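Local atomic coordinates of 2''-aminoglycoside nucleotidyltransferase (Klebsiella pneumoniae, PDB entry 4WQK), a protein that confers resistance to kanamycin, gentamicin, dibekacin, sisomicin and tobramycin by adenylating their 2''-hydroxyl group, using magnesium as cofactor. Residues A[20-26]-A[48-54]; A[31-36]-A[123-129]. All coordinates share one frame; numbering follows the deposited sequence.

Contact 1 (A[20-26]-A[48-54]); sequences RNLPLWI and LTFPGER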
loop_
_atom_site.group_PDB
_atom_site.type_symbol
_atom_site.label_atom_id
_atom_site.label_comp_id
_atom_site.label_asym_id
_atom_site.label_seq_id
_atom_site.Cartn_x
_atom_site.Cartn_y
_atom_site.Cartn_z
ATOM N N ARG A 20 19.596 3.915 0.938
ATOM C CA ARG A 20 19.802 2.886 1.954
ATOM C C ARG A 20 19.597 1.454 1.408
ATOM O O ARG A 20 19.611 0.475 2.205
ATOM C CB ARG A 20 18.845 3.127 3.134
ATOM C CG ARG A 20 19.137 4.403 3.931
ATOM C CD ARG A 20 17.997 4.694 4.922
ATOM N NE ARG A 20 18.266 5.826 5.815
ATOM C CZ ARG A 20 18.733 5.729 7.061
ATOM N NH1 ARG A 20 19.006 4.541 7.599
ATOM N NH2 ARG A 20 18.929 6.838 7.778
ATOM N N ASN A 21 19.386 1.314 0.088
ATOM C CA ASN A 21 19.062 0.003 -0.480
ATOM C C ASN A 21 17.886 -0.678 0.223
ATOM O O ASN A 21 17.898 -1.915 0.433
ATOM C CB ASN A 21 20.315 -0.873 -0.426
ATOM C CG ASN A 21 21.502 -0.177 -1.028
ATOM O OD1 ASN A 21 22.547 -0.017 -0.387
ATOM N ND2 ASN A 21 21.335 0.287 -2.260
ATOM N N LEU A 22 16.877 0.128 0.569
ATOM C CA LEU A 22 15.699 -0.295 1.330
ATOM C C LEU A 22 14.511 -0.277 0.388
ATOM O O LEU A 22 14.091 0.807 -0.037
ATOM C CB LEU A 22 15.448 0.644 2.499
ATOM C CG LEU A 22 14.179 0.312 3.260
ATOM C CD1 LEU A 22 14.405 -0.981 4.056
ATOM C CD2 LEU A 22 13.855 1.500 4.183
ATOM N N PRO A 23 14.036 -1.447 -0.047
ATOM C CA PRO A 23 12.837 -1.408 -0.910
ATOM C C PRO A 23 11.596 -1.019 -0.092
ATOM O O PRO A 23 11.452 -1.426 1.059
ATOM C CB PRO A 23 12.737 -2.847 -1.439
ATOM C CG PRO A 23 13.304 -3.680 -0.276
ATOM C CD PRO A 23 14.457 -2.821 0.296
ATOM N N LEU A 24 10.707 -0.213 -0.680
ATOM C CA LEU A 24 9.440 0.147 -0.057
ATOM C C LEU A 24 8.396 0.083 -1.152
ATOM O O LEU A 24 8.673 0.491 -2.289
ATOM C CB LEU A 24 9.455 1.558 0.540
ATOM C CG LEU A 24 10.451 1.830 1.681
ATOM C CD1 LEU A 24 10.419 3.338 1.964
ATOM C CD2 LEU A 24 10.065 1.024 2.929
ATOM N N TRP A 25 7.210 -0.399 -0.795
ATOM C CA TRP A 25 6.109 -0.492 -1.766
ATOM C C TRP A 25 5.026 0.505 -1.409
ATOM O O TRP A 25 4.564 0.541 -0.264
ATOM C CB TRP A 25 5.513 -1.901 -1.788
ATOM C CG TRP A 25 6.452 -2.912 -2.404
ATOM C CD1 TRP A 25 6.404 -3.392 -3.679
ATOM C CD2 TRP A 25 7.563 -3.564 -1.753
ATOM N NE1 TRP A 25 7.457 -4.274 -3.893
ATOM C CE2 TRP A 25 8.185 -4.381 -2.736
ATOM C CE3 TRP A 25 8.090 -3.517 -0.456
ATOM C CZ2 TRP A 25 9.299 -5.184 -2.448
ATOM C CZ3 TRP A 25 9.224 -4.302 -0.184
ATOM C CH2 TRP A 25 9.798 -5.107 -1.180
ATOM N N ILE A 26 4.638 1.314 -2.377
ATOM C CA ILE A 26 3.416 2.112 -2.181
ATOM C C ILE A 26 2.234 1.191 -2.137
ATOM O O ILE A 26 2.111 0.271 -2.956
ATOM C CB ILE A 26 3.257 3.141 -3.321
ATOM C CG1 ILE A 26 4.553 3.947 -3.512
ATOM C CG2 ILE A 26 2.003 4.032 -3.129
ATOM C CD1 ILE A 26 4.895 4.720 -2.331
ATOM N N LEU A 48 2.400 2.712 2.973
ATOM C CA LEU A 48 3.670 2.091 2.600
ATOM C C LEU A 48 3.750 0.709 3.172
ATOM O O LEU A 48 3.327 0.465 4.306
ATOM C CB LEU A 48 4.878 2.873 3.156
ATOM C CG LEU A 48 5.009 4.324 2.701
ATOM C CD1 LEU A 48 6.088 5.059 3.497
ATOM C CD2 LEU A 48 5.351 4.370 1.190
ATOM N N THR A 49 4.349 -0.186 2.389
ATOM C CA THR A 49 4.668 -1.524 2.855
ATOM C C THR A 49 6.203 -1.613 2.931
ATOM O O THR A 49 6.897 -1.265 1.981
ATOM C CB THR A 49 4.103 -2.579 1.909
ATOM O OG1 THR A 49 2.671 -2.459 1.853
ATOM C CG2 THR A 49 4.447 -3.970 2.426
ATOM N N PHE A 50 6.720 -2.087 4.064
ATOM C CA PHE A 50 8.178 -2.042 4.301
ATOM C C PHE A 50 8.684 -3.411 4.794
ATOM O O PHE A 50 7.935 -4.149 5.430
ATOM C CB PHE A 50 8.538 -0.967 5.349
ATOM C CG PHE A 50 7.951 -1.228 6.718
ATOM C CD1 PHE A 50 6.644 -0.789 7.078
ATOM C CD2 PHE A 50 8.675 -1.940 7.683
ATOM C CE1 PHE A 50 6.086 -1.042 8.322
ATOM C CE2 PHE A 50 8.113 -2.187 8.924
ATOM C CZ PHE A 50 6.830 -1.740 9.263
ATOM N N PRO A 51 9.973 -3.709 4.554
ATOM C CA PRO A 51 10.536 -4.948 5.113
ATOM C C PRO A 51 10.498 -4.942 6.638
ATOM O O PRO A 51 11.113 -4.086 7.292
ATOM C CB PRO A 51 11.981 -4.935 4.587
ATOM C CG PRO A 51 11.893 -4.137 3.336
ATOM C CD PRO A 51 10.912 -3.018 3.646
ATOM N N GLY A 52 9.796 -5.903 7.207
ATOM C CA GLY A 52 9.527 -5.871 8.640
ATOM C C GLY A 52 10.773 -5.848 9.489
ATOM O O GLY A 52 10.816 -5.241 10.580
ATOM N N GLU A 53 11.799 -6.546 8.999
ATOM C CA GLU A 53 13.027 -6.724 9.779
ATOM C C GLU A 53 13.948 -5.491 9.621
ATOM O O GLU A 53 14.988 -5.393 10.306
ATOM C CB GLU A 53 13.745 -8.026 9.381
ATOM C CG GLU A 53 14.610 -7.959 8.108
ATOM C CD GLU A 53 13.873 -7.830 6.767
ATOM O OE1 GLU A 53 12.632 -7.852 6.701
ATOM O OE2 GLU A 53 14.592 -7.725 5.737
ATOM N N ARG A 54 13.551 -4.547 8.757
ATOM C CA ARG A 54 14.280 -3.298 8.577
ATOM C C ARG A 54 13.465 -2.073 8.999
ATOM O O ARG A 54 13.725 -0.943 8.537
ATOM C CB ARG A 54 14.722 -3.174 7.105
ATOM C CG ARG A 54 15.599 -4.347 6.727
ATOM C CD ARG A 54 16.095 -4.256 5.255
ATOM N NE ARG A 54 16.963 -3.099 5.040
ATOM C CZ ARG A 54 17.457 -2.744 3.843
ATOM N NH1 ARG A 54 17.150 -3.426 2.729
ATOM N NH2 ARG A 54 18.283 -1.700 3.748
#
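The carbonyl oxygen of Asn-21 takes two N-H groups from one guanidinium: Arg-54 NH1 lies 2.8 Å from Asn-21 O, and NH2 adds a weak second bond. Arg-54 NH2 also reaches Arg-20 O at 3.0 Å, so a single side chain gathers the two carbonyls where helix 5-19 ends in a Schellman motif with Asn-21 as C-prime residue. Both oxygens lie near the guanidinium plane. With CG of Leu-22 anti to the backbone N (chi1 176°), its methyl CD1 is laid over the centre of one face, 3.5 Å from Arg-54 CZ. A bend at chi3 (64°) turns the arginine to meet these carbonyls, while Glu-57 forms a salt bridge with its NE. Pro-23 CG meets Pro-51 CG at 3.9 Å. Leu-24 CD2 rests 3.5 Å from Phe-50 CB. Then the strands pair: Trp-25 N donates to Thr-49 O at 2.9 Å in a nearly straight bond (176°), and Thr-49 N returns one to Trp-25 O. Such a hydrogen-bonded antiparallel pair joins strands 25-27 and 46-51 in the mixed sheet of the nucleotidyltransferase fold, where the second strand carries the magnesium ligand Asp-47, with Asp-45 just before it.

Contact 2 (A[31-36]-A[123-129]); sequences AIDARL and CNSWEAI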
loop_
_atom_site.group_PDB
_atom_site.type_symbol
_atom_site.label_atom_id
_atom_site.label_comp_id
_atom_site.label_asym_id
_atom_site.label_seq_id
_atom_site.Cartn_x
_atom_site.Cartn_y
_atom_site.Cartn_z
ATOM N N ALA A 31 -1.167 3.398 -4.449
ATOM C CA ALA A 31 -0.672 2.289 -5.289
ATOM C C ALA A 31 -1.523 2.140 -6.528
ATOM O O ALA A 31 -1.010 1.846 -7.655
ATOM C CB ALA A 31 -0.654 0.977 -4.543
ATOM N N ILE A 32 -2.839 2.333 -6.367
ATOM C CA ILE A 32 -3.746 2.322 -7.517
ATOM C C ILE A 32 -3.351 3.427 -8.521
ATOM O O ILE A 32 -3.203 3.160 -9.711
ATOM C CB ILE A 32 -5.221 2.500 -7.066
ATOM C CG1 ILE A 32 -5.608 1.321 -6.156
ATOM C CG2 ILE A 32 -6.172 2.655 -8.274
ATOM C CD1 ILE A 32 -6.964 1.501 -5.481
ATOM N N ASP A 33 -3.145 4.641 -8.027
ATOM C CA ASP A 33 -2.796 5.759 -8.914
ATOM C C ASP A 33 -1.420 5.540 -9.526
ATOM O O ASP A 33 -1.238 5.869 -10.706
ATOM C CB ASP A 33 -2.845 7.086 -8.157
ATOM C CG ASP A 33 -4.268 7.587 -7.946
ATOM O OD1 ASP A 33 -5.269 6.847 -8.235
ATOM O OD2 ASP A 33 -4.413 8.752 -7.501
ATOM N N ALA A 34 -0.502 4.957 -8.752
ATOM C CA ALA A 34 0.840 4.685 -9.286
ATOM C C ALA A 34 0.771 3.652 -10.428
ATOM O O ALA A 34 1.392 3.838 -11.484
ATOM C CB ALA A 34 1.737 4.260 -8.189
ATOM N N ARG A 35 0.033 2.555 -10.225
ATOM C CA ARG A 35 -0.081 1.560 -11.277
ATOM C C ARG A 35 -0.780 2.128 -12.498
ATOM O O ARG A 35 -0.479 1.758 -13.655
ATOM C CB ARG A 35 -0.853 0.326 -10.774
ATOM C CG ARG A 35 0.003 -0.516 -9.864
ATOM C CD ARG A 35 -0.637 -1.861 -9.505
ATOM N NE ARG A 35 0.373 -2.592 -8.765
ATOM C CZ ARG A 35 1.304 -3.363 -9.318
ATOM N NH1 ARG A 35 1.318 -3.567 -10.643
ATOM N NH2 ARG A 35 2.222 -3.935 -8.544
ATOM N N LEU A 36 -1.774 3.010 -12.286
ATOM C CA LEU A 36 -2.445 3.631 -13.415
ATOM C C LEU A 36 -1.586 4.709 -14.125
ATOM O O LEU A 36 -1.787 5.020 -15.296
ATOM C CB LEU A 36 -3.768 4.268 -12.996
ATOM C CG LEU A 36 -4.729 3.198 -12.479
ATOM C CD1 LEU A 36 -5.922 3.939 -11.931
ATOM C CD2 LEU A 36 -5.177 2.287 -13.605
ATOM N N CYS A 123 5.196 -0.897 -6.064
ATOM C CA CYS A 123 3.885 -0.823 -5.453
ATOM C C CYS A 123 3.319 -2.204 -5.283
ATOM O O CYS A 123 3.653 -3.129 -6.003
ATOM C CB CYS A 123 2.967 0.071 -6.280
ATOM S SG CYS A 123 3.096 -0.143 -8.082
ATOM N N ASN A 124 2.452 -2.322 -4.268
ATOM C CA ASN A 124 1.853 -3.618 -4.017
ATOM C C ASN A 124 1.036 -4.051 -5.242
ATOM O O ASN A 124 0.548 -3.211 -6.018
ATOM C CB ASN A 124 0.975 -3.556 -2.765
ATOM C CG ASN A 124 1.803 -3.393 -1.524
ATOM O OD1 ASN A 124 1.637 -2.445 -0.761
ATOM N ND2 ASN A 124 2.739 -4.319 -1.321
ATOM N N SER A 125 0.854 -5.349 -5.391
ATOM C CA SER A 125 0.131 -5.899 -6.529
ATOM C C SER A 125 -1.363 -5.549 -6.499
ATOM O O SER A 125 -1.924 -5.222 -5.447
ATOM C CB SER A 125 0.290 -7.404 -6.543
ATOM O OG SER A 125 -0.409 -7.939 -5.406
ATOM N N TRP A 126 -1.990 -5.578 -7.669
ATOM C CA TRP A 126 -3.440 -5.404 -7.710
ATOM C C TRP A 126 -4.122 -6.405 -6.796
ATOM O O TRP A 126 -5.094 -6.027 -6.112
ATOM C CB TRP A 126 -3.998 -5.570 -9.133
ATOM C CG TRP A 126 -3.708 -4.457 -10.086
ATOM C CD1 TRP A 126 -3.024 -4.556 -11.269
ATOM C CD2 TRP A 126 -4.173 -3.109 -9.998
ATOM N NE1 TRP A 126 -3.018 -3.335 -11.903
ATOM C CE2 TRP A 126 -3.716 -2.432 -11.136
ATOM C CE3 TRP A 126 -4.923 -2.397 -9.059
ATOM C CZ2 TRP A 126 -3.995 -1.069 -11.363
ATOM C CZ3 TRP A 126 -5.199 -1.066 -9.287
ATOM C CH2 TRP A 126 -4.702 -0.403 -10.407
ATOM N N GLU A 127 -3.668 -7.656 -6.772
ATOM C CA GLU A 127 -4.348 -8.650 -5.926
ATOM C C GLU A 127 -4.256 -8.257 -4.449
ATOM O O GLU A 127 -5.242 -8.417 -3.711
ATOM C CB GLU A 127 -3.726 -10.033 -6.174
ATOM C CG GLU A 127 -4.022 -10.590 -7.537
ATOM C CD GLU A 127 -3.040 -10.105 -8.662
ATOM O OE1 GLU A 127 -2.205 -9.144 -8.535
ATOM O OE2 GLU A 127 -3.117 -10.716 -9.748
ATOM N N ALA A 128 -3.097 -7.760 -4.010
ATOM C CA ALA A 128 -2.949 -7.297 -2.632
ATOM C C ALA A 128 -3.814 -6.094 -2.321
ATOM O O ALA A 128 -4.392 -5.998 -1.232
ATOM C CB ALA A 128 -1.458 -6.978 -2.326
ATOM N N ILE A 129 -3.880 -5.167 -3.272
ATOM C CA ILE A 129 -4.707 -3.970 -3.119
ATOM C C ILE A 129 -6.170 -4.367 -2.935
ATOM O O ILE A 129 -6.880 -3.916 -2.002
ATOM C CB ILE A 129 -4.523 -3.047 -4.336
ATOM C CG1 ILE A 129 -3.107 -2.488 -4.345
ATOM C CG2 ILE A 129 -5.571 -1.926 -4.378
ATOM C CD1 ILE A 129 -2.746 -1.787 -5.680
#
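Arg-35 reaches from helix 28-36 to the loop and first turn of helix 126-139, an interdomain contact between the N-terminal domain, which has the nucleotidyltransferase fold, and the helical C-terminal domain. The polar part lies between its guanidinium and two successive carbonyls. Arg-35 NE donates to Asn-124 O at 2.8 Å, an angle of 153° at the hydrogen, and NH2 adds a weak bond to the same oxygen. NH2 also reaches Cys-123 O at 3.0 Å, coming from above that carbonyl's plane, and forms a salt bridge with Glu-113. Where the loop turns into the helix, Ser-125 is the N-cap, its OG accepting a bond from Ala-128 N.

The aromatic part belongs to Trp-126. Extended from CG to NE, the arginine runs across one face of the indole in the opposite direction, and its CD makes a CH-pi contact 3.6 Å from the centroid of the five-membered ring. The guanidinium carbon CZ of Arg-35 stands too high above the ring, 5.1 Å from the same centroid, for more than a weak cation-pi attraction.

Apolar contacts complete the interface. CG2 of Ile-32 lies at the indole edge, in its plane, while Ile-129 offers CG2 to Ile-32 CG1 at 3.7 Å and its CD1 meets Ala-31 CB at 3.6 Å.

Both contacts are largely buried, yet they do different work in the fold. Contact 1 stays inside the N-terminal domain and pairs strands, with an arginine closing its more exposed outer end. Contact 2 lies nearer the centre of the chain and joins the two domains, between which kanamycin binds, through a helix and the start of another; backbone pairing gives way to side-chain chemistry. In each an arginine grips successive main-chain carbonyls, packed by a leucine methyl over the guanidinium in contact 1 and by an indole face against the aliphatic chain in contact 2. The two meet directly: Asn-124 N approaches Ile-26 O at 2.9 Å, and Thr-49 OG1 lies 2.8 Å from Asn-124 OD1, both probable hydrogen bonds.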